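Local coordinates for fatty acid multifunctional protein (atmfp2) (Arabidopsis thaliana, PDB 2WTB) that hydrates long-chain enoyl-CoAs and oxidises 3-hydroxyacyl-CoAs in the peroxisomal beta-oxidation of fatty acids, as during seed germination, at residues I526-M531 with L622-I627; M630-V635 with M662-Y667. All coordinates share one frame; numbering follows the deposited sequence.

How the contacts relate
Both contacts use helix 624-644 and lie in the helical C-terminal part of the chain, the region that carries the dehydrogenase activity. Contact 1 joins the start of this helix to the end of helix 519-529. Contact 2, with its centre about 10 Å from that of contact 1, joins the next turns of the same helix to the loop between helices 651-662 and 671-678. Along the chain they come in series. Met531, at the end of 526-531, connects them in space, since its side chain packs against Phe632 and Phe664. Helix 624-644 thus runs from an exposed charged pair into a buried aromatic cluster, away from Glu119 and Glu139, the predicted catalytic residues of the N-terminal hydratase section.

Contact 1. Residues I526-M531 with L622-I627; sequences ISKFGM and LSEKDI
The carboxylate of Glu624 presents both its oxygens to the ammonium group of Lys528: NZ lies 3.0 Å from OE1 and 3.3 Å from OE2, a forked salt bridge whose two hydrogen bonds are both weak. Lys528 CE comes almost as close to OE1 as NZ does, at 3.1 Å, so the lysine brings the side of its CE-NZ bond to this oxygen. Its chain leaves with CG anti to the backbone N (chi1 -177°) and bends at chi3 (60°), meeting the extended glutamate at about a right angle. This pair lies on the exposed side, where solvent probably weakens the attraction. The buried half is aliphatic: Ile526 brings CD1 to within 4.0 Å of Ile627 CG2, and its CG1 touches the same methyl.

Phe529 does not meet 622-627, but its ring packs further along helix 624-644 on Ile628 and Phe632, and stands edge-to-face to Trp674. Gly530, with positive phi, is the first residue to leave helical angles after helix 519-529, while helix 624-644 begins after its N-cap, Ser623. Ile627 also packs on Ile522 and Ala525 of helix 519-529, and Ile526 reaches Thr631 and Phe632 of helix 624-644 and Tyr505 of helix 498-514.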
ATOM      1  N   ILE A 526      21.646  -2.776  -4.581  1.00 92.03           N
ATOM      2  CA  ILE A 526      20.463  -1.973  -4.296  1.00 90.66           C
ATOM      3  C   ILE A 526      19.160  -2.734  -4.548  1.00 88.89           C
ATOM      4  O   ILE A 526      18.148  -2.479  -3.893  1.00 83.27           O
ATOM      5  CB  ILE A 526      20.488  -0.655  -5.095  1.00 80.92           C
ATOM      6  CG1 ILE A 526      21.673   0.203  -4.643  1.00 76.07           C
ATOM      7  CG2 ILE A 526      19.183   0.102  -4.927  1.00 81.18           C
ATOM      8  CD1 ILE A 526      21.855   1.476  -5.436  1.00 76.35           C
ATOM      9  N   SER A 527      19.187  -3.671  -5.490  1.00 88.22           N
ATOM     10  CA  SER A 527      18.024  -4.512  -5.751  1.00 86.99           C
ATOM     11  C   SER A 527      17.815  -5.483  -4.599  1.00 85.64           C
ATOM     12  O   SER A 527      16.704  -5.963  -4.368  1.00 89.69           O
ATOM     13  CB  SER A 527      18.189  -5.280  -7.063  1.00 95.64           C
ATOM     14  OG  SER A 527      18.124  -4.408  -8.179  1.00103.37           O
ATOM     15  N   LYS A 528      18.894  -5.767  -3.879  1.00 89.60           N
ATOM     16  CA  LYS A 528      18.837  -6.650  -2.723  1.00 97.35           C
ATOM     17  C   LYS A 528      18.478  -5.842  -1.489  1.00 88.17           C
ATOM     18  O   LYS A 528      17.907  -6.364  -0.534  1.00 91.48           O
ATOM     19  CB  LYS A 528      20.176  -7.364  -2.522  1.00107.52           C
ATOM     20  CG  LYS A 528      20.182  -8.362  -1.374  1.00108.84           C
ATOM     21  CD  LYS A 528      21.418  -9.247  -1.414  1.00109.58           C
ATOM     22  CE  LYS A 528      22.692  -8.426  -1.308  1.00110.30           C
ATOM     23  NZ  LYS A 528      23.909  -9.283  -1.362  1.00111.15           N
ATOM     24  N   PHE A 529      18.818  -4.557  -1.520  1.00 91.21           N
ATOM     25  CA  PHE A 529      18.495  -3.646  -0.429  1.00 89.76           C
ATOM     26  C   PHE A 529      16.991  -3.600  -0.185  1.00 78.88           C
ATOM     27  O   PHE A 529      16.545  -3.370   0.936  1.00 64.48           O
ATOM     28  CB  PHE A 529      19.024  -2.242  -0.732  1.00 84.65           C
ATOM     29  CG  PHE A 529      18.587  -1.200   0.255  1.00 82.84           C
ATOM     30  CD1 PHE A 529      18.967  -1.279   1.584  1.00 81.69           C
ATOM     31  CD2 PHE A 529      17.803  -0.130  -0.149  1.00 89.14           C
ATOM     32  CE1 PHE A 529      18.565  -0.315   2.494  1.00 81.78           C
ATOM     33  CE2 PHE A 529      17.400   0.837   0.755  1.00 60.19           C
ATOM     34  CZ  PHE A 529      17.781   0.743   2.076  1.00 76.70           C
ATOM     35  N   GLY A 530      16.216  -3.828  -1.239  1.00 73.88           N
ATOM     36  CA  GLY A 530      14.769  -3.822  -1.130  1.00 79.67           C
ATOM     37  C   GLY A 530      14.083  -3.227  -2.345  1.00 71.26           C
ATOM     38  O   GLY A 530      12.904  -3.479  -2.588  1.00 73.13           O
ATOM     39  N   MET A 531      14.824  -2.427  -3.105  1.00 67.15           N
ATOM     40  CA  MET A 531      14.312  -1.858  -4.344  1.00 62.88           C
ATOM     41  C   MET A 531      13.951  -2.973  -5.314  1.00 64.94           C
ATOM     42  O   MET A 531      14.567  -4.038  -5.299  1.00 70.32           O
ATOM     43  CB  MET A 531      15.350  -0.929  -4.977  1.00 66.90           C
ATOM     44  CG  MET A 531      15.600   0.346  -4.191  1.00 72.75           C
ATOM     45  SD  MET A 531      14.226   1.498  -4.336  1.00 77.54           S
ATOM     46  CE  MET A 531      14.556   2.611  -2.978  1.00171.71           C
ATOM     47  N   LEU A 622      33.852  -0.569  -3.683  1.00 97.84           N
ATOM     48  CA  LEU A 622      33.091  -0.157  -2.510  1.00 85.95           C
ATOM     49  C   LEU A 622      32.221  -1.304  -2.009  1.00 90.24           C
ATOM     50  O   LEU A 622      31.852  -2.196  -2.775  1.00 84.31           O
ATOM     51  CB  LEU A 622      32.228   1.064  -2.833  1.00 84.88           C
ATOM     52  N   SER A 623      31.907  -1.283  -0.718  1.00 96.18           N
ATOM     53  CA  SER A 623      31.054  -2.302  -0.120  1.00 97.95           C
ATOM     54  C   SER A 623      29.594  -2.040  -0.473  1.00 86.89           C
ATOM     55  O   SER A 623      29.222  -0.911  -0.786  1.00 83.57           O
ATOM     56  CB  SER A 623      31.232  -2.324   1.400  1.00113.26           C
ATOM     57  OG  SER A 623      30.335  -3.235   2.011  1.00122.48           O
ATOM     58  N   GLU A 624      28.773  -3.084  -0.428  1.00 83.09           N
ATOM     59  CA  GLU A 624      27.355  -2.949  -0.731  1.00 89.45           C
ATOM     60  C   GLU A 624      26.697  -1.932   0.194  1.00102.01           C
ATOM     61  O   GLU A 624      25.811  -1.184  -0.221  1.00111.48           O
ATOM     62  CB  GLU A 624      26.643  -4.298  -0.632  1.00 87.97           C
ATOM     63  CG  GLU A 624      26.897  -5.223  -1.810  1.00 97.43           C
ATOM     64  CD  GLU A 624      26.038  -6.471  -1.764  1.00114.33           C
ATOM     65  OE1 GLU A 624      25.189  -6.577  -0.852  1.00119.93           O
ATOM     66  OE2 GLU A 624      26.208  -7.347  -2.639  1.00115.38           O
ATOM     67  N   LYS A 625      27.136  -1.907   1.448  1.00 96.47           N
ATOM     68  CA  LYS A 625      26.649  -0.918   2.401  1.00 88.76           C
ATOM     69  C   LYS A 625      26.990   0.491   1.923  1.00 85.65           C
ATOM     70  O   LYS A 625      26.164   1.401   1.995  1.00 79.73           O
ATOM     71  CB  LYS A 625      27.249  -1.162   3.788  1.00 89.99           C
ATOM     72  CG  LYS A 625      26.895  -0.088   4.804  1.00 94.97           C
ATOM     73  CD  LYS A 625      27.556  -0.339   6.149  1.00103.96           C
ATOM     74  CE  LYS A 625      27.134   0.711   7.166  1.00104.85           C
ATOM     75  NZ  LYS A 625      27.789   0.517   8.489  1.00112.18           N
ATOM     76  N   ASP A 626      28.213   0.655   1.425  1.00 87.34           N
ATOM     77  CA  ASP A 626      28.694   1.948   0.952  1.00 85.52           C
ATOM     78  C   ASP A 626      27.975   2.399  -0.316  1.00 94.14           C
ATOM     79  O   ASP A 626      27.619   3.571  -0.447  1.00 94.78           O
ATOM     80  CB  ASP A 626      30.206   1.906   0.721  1.00 91.73           C
ATOM     81  CG  ASP A 626      30.986   1.745   2.010  1.00102.68           C
ATOM     82  OD1 ASP A 626      30.394   1.976   3.087  1.00 94.36           O
ATOM     83  OD2 ASP A 626      32.185   1.391   1.947  1.00108.40           O
ATOM     84  N   ILE A 627      27.773   1.476  -1.253  1.00 87.68           N
ATOM     85  CA  ILE A 627      27.020   1.784  -2.463  1.00 80.79           C
ATOM     86  C   ILE A 627      25.659   2.348  -2.080  1.00 83.73           C
ATOM     87  O   ILE A 627      25.279   3.439  -2.506  1.00 87.42           O
ATOM     88  CB  ILE A 627      26.803   0.539  -3.340  1.00 77.67           C
ATOM     89  CG1 ILE A 627      28.091   0.160  -4.069  1.00 77.67           C
ATOM     90  CG2 ILE A 627      25.691   0.790  -4.346  1.00 78.96           C
ATOM     91  CD1 ILE A 627      27.947  -1.065  -4.950  1.00 77.28           C
TER

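Contact 2. Residues M630-V635 with M662-Y667; sequences MTFFPV and MGFPPY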
ATOM      1  N   MET A 630      25.915   5.789  -0.229  1.00 78.98           N
ATOM      2  CA  MET A 630      26.288   6.921  -1.073  1.00 72.96           C
ATOM      3  C   MET A 630      25.203   7.238  -2.100  1.00 70.16           C
ATOM      4  O   MET A 630      25.210   8.302  -2.720  1.00 72.22           O
ATOM      5  CB  MET A 630      27.621   6.660  -1.782  1.00 71.87           C
ATOM      6  CG  MET A 630      28.804   6.484  -0.843  1.00 80.86           C
ATOM      7  SD  MET A 630      30.395   6.550  -1.695  1.00 88.63           S
ATOM      8  CE  MET A 630      30.465   8.283  -2.139  1.00 69.81           C
ATOM      9  N   THR A 631      24.269   6.312  -2.273  1.00 72.68           N
ATOM     10  CA  THR A 631      23.213   6.475  -3.260  1.00 77.78           C
ATOM     11  C   THR A 631      21.909   6.944  -2.617  1.00 77.82           C
ATOM     12  O   THR A 631      21.071   7.560  -3.274  1.00 79.86           O
ATOM     13  CB  THR A 631      22.972   5.158  -4.033  1.00 89.71           C
ATOM     14  OG1 THR A 631      24.158   4.806  -4.753  1.00 94.89           O
ATOM     15  CG2 THR A 631      21.825   5.307  -5.015  1.00 94.46           C
ATOM     16  N   PHE A 632      21.749   6.666  -1.327  1.00 79.46           N
ATOM     17  CA  PHE A 632      20.488   6.944  -0.643  1.00 76.55           C
ATOM     18  C   PHE A 632      20.547   8.106   0.343  1.00 79.79           C
ATOM     19  O   PHE A 632      19.551   8.796   0.554  1.00 86.43           O
ATOM     20  CB  PHE A 632      19.967   5.686   0.050  1.00 65.33           C
ATOM     21  CG  PHE A 632      19.229   4.764  -0.866  1.00 63.45           C
ATOM     22  CD1 PHE A 632      17.914   5.019  -1.209  1.00 62.46           C
ATOM     23  CD2 PHE A 632      19.849   3.650  -1.396  1.00 63.91           C
ATOM     24  CE1 PHE A 632      17.233   4.174  -2.059  1.00 71.79           C
ATOM     25  CE2 PHE A 632      19.168   2.798  -2.245  1.00 69.14           C
ATOM     26  CZ  PHE A 632      17.863   3.059  -2.579  1.00 65.06           C
ATOM     27  N   PHE A 633      21.709   8.318   0.950  1.00 76.50           N
ATOM     28  CA  PHE A 633      21.875   9.428   1.880  1.00 80.59           C
ATOM     29  C   PHE A 633      21.658  10.782   1.201  1.00 83.13           C
ATOM     30  O   PHE A 633      21.076  11.687   1.800  1.00 84.81           O
ATOM     31  CB  PHE A 633      23.238   9.359   2.573  1.00 90.39           C
ATOM     32  CG  PHE A 633      23.281   8.395   3.725  1.00 98.60           C
ATOM     33  CD1 PHE A 633      22.458   7.280   3.743  1.00 92.22           C
ATOM     34  CD2 PHE A 633      24.151   8.595   4.784  1.00106.68           C
ATOM     35  CE1 PHE A 633      22.495   6.390   4.798  1.00 91.57           C
ATOM     36  CE2 PHE A 633      24.194   7.706   5.842  1.00102.61           C
ATOM     37  CZ  PHE A 633      23.366   6.603   5.849  1.00 95.79           C
ATOM     38  N   PRO A 634      22.126  10.929  -0.049  1.00 83.96           N
ATOM     39  CA  PRO A 634      21.804  12.149  -0.799  1.00 79.01           C
ATOM     40  C   PRO A 634      20.301  12.289  -1.038  1.00 78.16           C
ATOM     41  O   PRO A 634      19.803  13.410  -1.144  1.00 78.20           O
ATOM     42  CB  PRO A 634      22.542  11.946  -2.125  1.00 75.99           C
ATOM     43  CG  PRO A 634      23.672  11.043  -1.784  1.00 74.49           C
ATOM     44  CD  PRO A 634      23.124  10.103  -0.751  1.00 80.06           C
ATOM     45  N   VAL A 635      19.592  11.168  -1.123  1.00 75.16           N
ATOM     46  CA  VAL A 635      18.136  11.201  -1.242  1.00 73.35           C
ATOM     47  C   VAL A 635      17.505  11.653   0.075  1.00 75.54           C
ATOM     48  O   VAL A 635      16.566  12.450   0.080  1.00 77.96           O
ATOM     49  CB  VAL A 635      17.551   9.837  -1.658  1.00 62.59           C
ATOM     50  CG1 VAL A 635      16.045   9.839  -1.503  1.00 53.13           C
ATOM     51  CG2 VAL A 635      17.934   9.508  -3.092  1.00 65.13           C
ATOM     52  N   MET A 662       8.544   4.924  -5.809  1.00 85.84           N
ATOM     53  CA  MET A 662       9.849   4.409  -6.210  1.00 87.30           C
ATOM     54  C   MET A 662      10.170   3.068  -5.555  1.00 83.72           C
ATOM     55  O   MET A 662      11.336   2.702  -5.408  1.00 79.92           O
ATOM     56  CB  MET A 662      10.942   5.432  -5.899  1.00 85.35           C
ATOM     57  CG  MET A 662      10.905   6.660  -6.791  1.00 80.03           C
ATOM     58  SD  MET A 662      11.513   6.323  -8.455  1.00123.74           S
ATOM     59  CE  MET A 662      11.365   7.944  -9.202  1.00115.16           C
ATOM     60  N   GLY A 663       9.126   2.347  -5.158  1.00 78.96           N
ATOM     61  CA  GLY A 663       9.271   1.008  -4.615  1.00 77.59           C
ATOM     62  C   GLY A 663      10.271   0.865  -3.483  1.00 85.06           C
ATOM     63  O   GLY A 663      10.901  -0.183  -3.339  1.00 91.71           O
ATOM     64  N   PHE A 664      10.425   1.910  -2.676  1.00 76.64           N
ATOM     65  CA  PHE A 664      11.299   1.838  -1.512  1.00 62.56           C
ATOM     66  C   PHE A 664      10.751   0.809  -0.525  1.00 73.69           C
ATOM     67  O   PHE A 664       9.547   0.770  -0.272  1.00 80.50           O
ATOM     68  CB  PHE A 664      11.428   3.206  -0.844  1.00 57.43           C
ATOM     69  CG  PHE A 664      12.447   3.249   0.258  1.00 68.18           C
ATOM     70  CD1 PHE A 664      13.749   3.647  -0.000  1.00 73.75           C
ATOM     71  CD2 PHE A 664      12.105   2.891   1.550  1.00 69.61           C
ATOM     72  CE1 PHE A 664      14.692   3.686   1.009  1.00 62.13           C
ATOM     73  CE2 PHE A 664      13.043   2.928   2.565  1.00 73.27           C
ATOM     74  CZ  PHE A 664      14.339   3.325   2.294  1.00 67.83           C
ATOM     75  N   PRO A 665      11.640  -0.029   0.031  1.00 79.31           N
ATOM     76  CA  PRO A 665      11.304  -1.151   0.917  1.00 81.06           C
ATOM     77  C   PRO A 665      10.359  -0.761   2.049  1.00 78.62           C
ATOM     78  O   PRO A 665      10.758  -0.014   2.943  1.00 82.93           O
ATOM     79  CB  PRO A 665      12.661  -1.553   1.500  1.00 82.23           C
ATOM     80  CG  PRO A 665      13.645  -1.131   0.481  1.00 82.44           C
ATOM     81  CD  PRO A 665      13.096   0.111  -0.154  1.00 78.07           C
ATOM     82  N   PRO A 666       9.120  -1.272   2.016  1.00 74.13           N
ATOM     83  CA  PRO A 666       8.105  -0.979   3.033  1.00 77.92           C
ATOM     84  C   PRO A 666       8.571  -1.360   4.436  1.00 74.82           C
ATOM     85  O   PRO A 666       8.332  -0.613   5.383  1.00 71.64           O
ATOM     86  CB  PRO A 666       6.927  -1.866   2.614  1.00 84.80           C
ATOM     87  CG  PRO A 666       7.125  -2.100   1.158  1.00 81.84           C
ATOM     88  CD  PRO A 666       8.607  -2.161   0.961  1.00 76.48           C
ATOM     89  N   TYR A 667       9.229  -2.508   4.559  1.00 77.35           N
ATOM     90  CA  TYR A 667       9.707  -2.985   5.854  1.00 82.99           C
ATOM     91  C   TYR A 667      10.781  -2.077   6.449  1.00 81.52           C
ATOM     92  O   TYR A 667      11.163  -2.233   7.607  1.00 88.54           O
ATOM     93  CB  TYR A 667      10.217  -4.427   5.749  1.00 81.49           C
ATOM     94  CG  TYR A 667      11.024  -4.703   4.503  1.00 82.87           C
ATOM     95  CD1 TYR A 667      10.419  -5.211   3.361  1.00 80.77           C
ATOM     96  CD2 TYR A 667      12.389  -4.451   4.463  1.00 88.23           C
ATOM     97  CE1 TYR A 667      11.150  -5.462   2.215  1.00 84.86           C
ATOM     98  CE2 TYR A 667      13.129  -4.699   3.323  1.00 87.21           C
ATOM     99  CZ  TYR A 667      12.506  -5.203   2.202  1.00 84.15           C
ATOM    100  OH  TYR A 667      13.238  -5.451   1.066  1.00 71.76           O
TER
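Phe632, projecting from helix 624-644, and Phe664, in the loop after helix 651-662, carry this buried contact between them. Met662 leads into the loop, and its side chain turns to Phe502 of helix 498-514. Gly663 follows with positive phi (52°), the first residue to break from the helical path, and the chain passes on to Phe664. There CG stands anti to the backbone N (chi1 -173°), which sends the ring across to the helix.

Phe664 CE1 touches Phe632 CE1 at 4.0 Å and Phe632 CD1 at 4.1 Å, and Phe664 CD1 lies 4.1 Å from Phe632 CE1, so the CD1-CE1 side of each ring does the touching. Seen from Phe664, the Phe632 atom arrives at the edge, near the ring plane; with the planes at 74° and the centroids 6.0 Å apart, the pair is oblique. CD1 and CE1 of the two rings make the contact, which is purely apolar.

Pro665 is next, wedged between two aromatic rings of its own loop. Its CD lies 3.2 Å above one face of Phe664, offset toward the rim, and its CB lies 3.6 Å above one face of Tyr667. Pro666 and Tyr667 open a 3-10 segment, and the tyrosine side chain reaches Met245 far back in the sequence.

Around Phe632 the aromatic surface continues with Phe529, Tyr505 and Trp674, and Met531 borders both phenylalanines. Two residues further along, helix 624-644 is kinked at Pro634, which has no N-H to give to the preceding turn. The arrangement is an aromatic cluster in which a loop packs against a helix, in the helical C-terminal part of the chain, consistent with the helical domain that follows the NAD-binding domain in 3-hydroxyacyl-CoA dehydrogenases.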